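Local coordinates for Lem22 (Legionella pneumophila subsp. pneumophila ATCC 43290, PDB 5WD9), which is a Legionella effector of unknown function, a small bundle of three helices that probably acts by binding another protein, at residues A[6-11]-A[58-63]. Numbering follows the deposited sequence.
Sequences TELTRL and EVVDRL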
loop_
_atom_site.group_PDB
_atom_site.type_symbol
_atom_site.label_atom_id
_atom_site.label_comp_id
_atom_site.label_asym_id
_atom_site.label_seq_id
_atom_site.Cartn_x
_atom_site.Cartn_y
_atom_site.Cartn_z
ATOM N N THR A 6 -2.683 -15.429 -3.604
ATOM C CA THR A 6 -1.416 -15.019 -4.195
ATOM C C THR A 6 -1.395 -13.527 -4.474
ATOM O O THR A 6 -0.375 -12.868 -4.250
ATOM C CB THR A 6 -1.164 -15.823 -5.467
ATOM O OG1 THR A 6 -1.152 -17.209 -5.113
ATOM C CG2 THR A 6 0.163 -15.465 -6.083
ATOM N N GLU A 7 -2.506 -12.971 -4.978
ATOM C CA GLU A 7 -2.556 -11.536 -5.229
ATOM C C GLU A 7 -2.387 -10.744 -3.942
ATOM O O GLU A 7 -1.674 -9.733 -3.923
ATOM C CB GLU A 7 -3.852 -11.155 -5.937
ATOM C CG GLU A 7 -3.977 -11.733 -7.342
ATOM C CD GLU A 7 -3.106 -11.048 -8.385
ATOM O OE1 GLU A 7 -2.444 -10.032 -8.084
ATOM O OE2 GLU A 7 -3.089 -11.542 -9.535
ATOM N N LEU A 8 -3.009 -11.189 -2.851
ATOM C CA LEU A 8 -2.870 -10.454 -1.600
ATOM C C LEU A 8 -1.479 -10.620 -1.005
ATOM O O LEU A 8 -0.946 -9.680 -0.408
ATOM C CB LEU A 8 -3.958 -10.859 -0.606
ATOM C CG LEU A 8 -5.353 -10.380 -0.999
ATOM C CD1 LEU A 8 -6.312 -10.649 0.142
ATOM C CD2 LEU A 8 -5.357 -8.899 -1.382
ATOM N N THR A 9 -0.871 -11.798 -1.155
ATOM C CA THR A 9 0.510 -11.979 -0.726
ATOM C C THR A 9 1.425 -11.013 -1.465
ATOM O O THR A 9 2.239 -10.313 -0.855
ATOM C CB THR A 9 0.939 -13.425 -0.974
ATOM O OG1 THR A 9 0.130 -14.291 -0.168
ATOM C CG2 THR A 9 2.398 -13.632 -0.595
ATOM N N ARG A 10 1.272 -10.938 -2.785
ATOM C CA ARG A 10 2.081 -10.014 -3.565
ATOM C C ARG A 10 1.819 -8.576 -3.162
ATOM O O ARG A 10 2.760 -7.788 -3.047
ATOM C CB ARG A 10 1.815 -10.193 -5.061
ATOM C CG ARG A 10 2.576 -11.359 -5.688
ATOM C CD ARG A 10 2.306 -11.509 -7.206
ATOM N NE ARG A 10 2.230 -10.220 -7.882
ATOM C CZ ARG A 10 1.501 -9.980 -8.965
ATOM N NH1 ARG A 10 0.777 -10.940 -9.530
ATOM N NH2 ARG A 10 1.475 -8.766 -9.470
ATOM N N LEU A 11 0.552 -8.209 -2.939
ATOM C CA LEU A 11 0.227 -6.824 -2.623
ATOM C C LEU A 11 0.827 -6.430 -1.282
ATOM O O LEU A 11 1.411 -5.345 -1.147
ATOM C CB LEU A 11 -1.285 -6.603 -2.609
ATOM C CG LEU A 11 -1.697 -5.210 -2.114
ATOM C CD1 LEU A 11 -1.229 -4.123 -3.053
ATOM C CD2 LEU A 11 -3.198 -5.146 -1.901
ATOM N N GLU A 58 -9.325 -17.739 6.523
ATOM C CA GLU A 58 -8.343 -17.231 7.477
ATOM C C GLU A 58 -7.122 -16.673 6.768
ATOM O O GLU A 58 -6.571 -15.644 7.183
ATOM C CB GLU A 58 -7.895 -18.346 8.412
ATOM C CG GLU A 58 -8.912 -18.745 9.445
ATOM C CD GLU A 58 -8.348 -19.753 10.423
ATOM O OE1 GLU A 58 -7.415 -20.489 10.049
ATOM O OE2 GLU A 58 -8.842 -19.813 11.553
ATOM N N VAL A 59 -6.667 -17.343 5.712
ATOM C CA VAL A 59 -5.472 -16.902 4.993
ATOM C C VAL A 59 -5.695 -15.521 4.392
ATOM O O VAL A 59 -4.843 -14.626 4.489
ATOM C CB VAL A 59 -5.109 -17.919 3.899
ATOM C CG1 VAL A 59 -4.010 -17.367 3.019
ATOM C CG2 VAL A 59 -4.689 -19.239 4.515
ATOM N N VAL A 60 -6.847 -15.337 3.752
ATOM C CA VAL A 60 -7.170 -14.048 3.165
ATOM C C VAL A 60 -7.359 -12.999 4.250
ATOM O O VAL A 60 -6.876 -11.868 4.130
ATOM C CB VAL A 60 -8.404 -14.158 2.253
ATOM C CG1 VAL A 60 -8.843 -12.770 1.800
ATOM C CG2 VAL A 60 -8.100 -15.032 1.061
ATOM N N ASP A 61 -8.057 -13.352 5.324
ATOM C CA ASP A 61 -8.335 -12.374 6.364
ATOM C C ASP A 61 -7.054 -11.882 7.023
ATOM O O ASP A 61 -6.909 -10.682 7.284
ATOM C CB ASP A 61 -9.292 -12.972 7.385
ATOM C CG ASP A 61 -10.727 -13.066 6.860
ATOM O OD1 ASP A 61 -11.016 -12.564 5.751
ATOM O OD2 ASP A 61 -11.572 -13.634 7.570
ATOM N N ARG A 62 -6.105 -12.783 7.292
ATOM C CA ARG A 62 -4.838 -12.338 7.857
ATOM C C ARG A 62 -4.153 -11.337 6.937
ATOM O O ARG A 62 -3.657 -10.292 7.383
ATOM C CB ARG A 62 -3.939 -13.550 8.103
ATOM C CG ARG A 62 -2.643 -13.174 8.809
ATOM C CD ARG A 62 -1.647 -14.337 8.849
ATOM N NE ARG A 62 -2.084 -15.434 9.713
ATOM C CZ ARG A 62 -2.580 -16.598 9.301
ATOM N NH1 ARG A 62 -2.730 -16.889 8.013
ATOM N NH2 ARG A 62 -2.923 -17.493 10.202
ATOM N N LEU A 63 -4.091 -11.659 5.646
ATOM C CA LEU A 63 -3.445 -10.758 4.704
ATOM C C LEU A 63 -4.176 -9.427 4.626
ATOM O O LEU A 63 -3.534 -8.379 4.553
ATOM C CB LEU A 63 -3.325 -11.431 3.339
ATOM C CG LEU A 63 -2.248 -12.513 3.256
ATOM C CD1 LEU A 63 -2.539 -13.419 2.082
ATOM C CD2 LEU A 63 -0.883 -11.838 3.104
#
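Leu-8 and Leu-63 face each other where segments 6-11 and 58-63 run nearly parallel, their axes 9.8 Å apart at closest and inclined by 22°. Leu-8 CB lies 4.0 Å from Leu-63 CB, and this leucine pair makes up most of the contact. Its buried side is where Leu-8, with CG beside its backbone N (chi1 -70°), is long enough for CD1 to reach Val-60 CG1 at 3.7 Å. Val-60, whose CB points neither toward nor away from segment 6-11, presents that methyl held anti to its backbone N.

Toward solvent the contact thins. Leu-63 is partly exposed, and both its methyls lie against the turn of Leu-8 and Thr-9: CD1 passes obliquely over Thr-9, 3.6 Å from OG1, while CD2 lies 4.1 Å from Thr-9 CA. Threonine suits this border, because its hydroxyl is hydrogen-bonded to Val-5 O one turn back and can therefore lie beside a methyl without losing a polar partner.

Helix 28-52 covers the inner side, where Met-46 and Leu-49 touch Leu-8. The contact thus joins the beginnings of helices 4-24 and 58-87, the first and last of the three-helix bundle; one turn on, Ile-67 of helix 58-87 touches both Leu-8 and Leu-11.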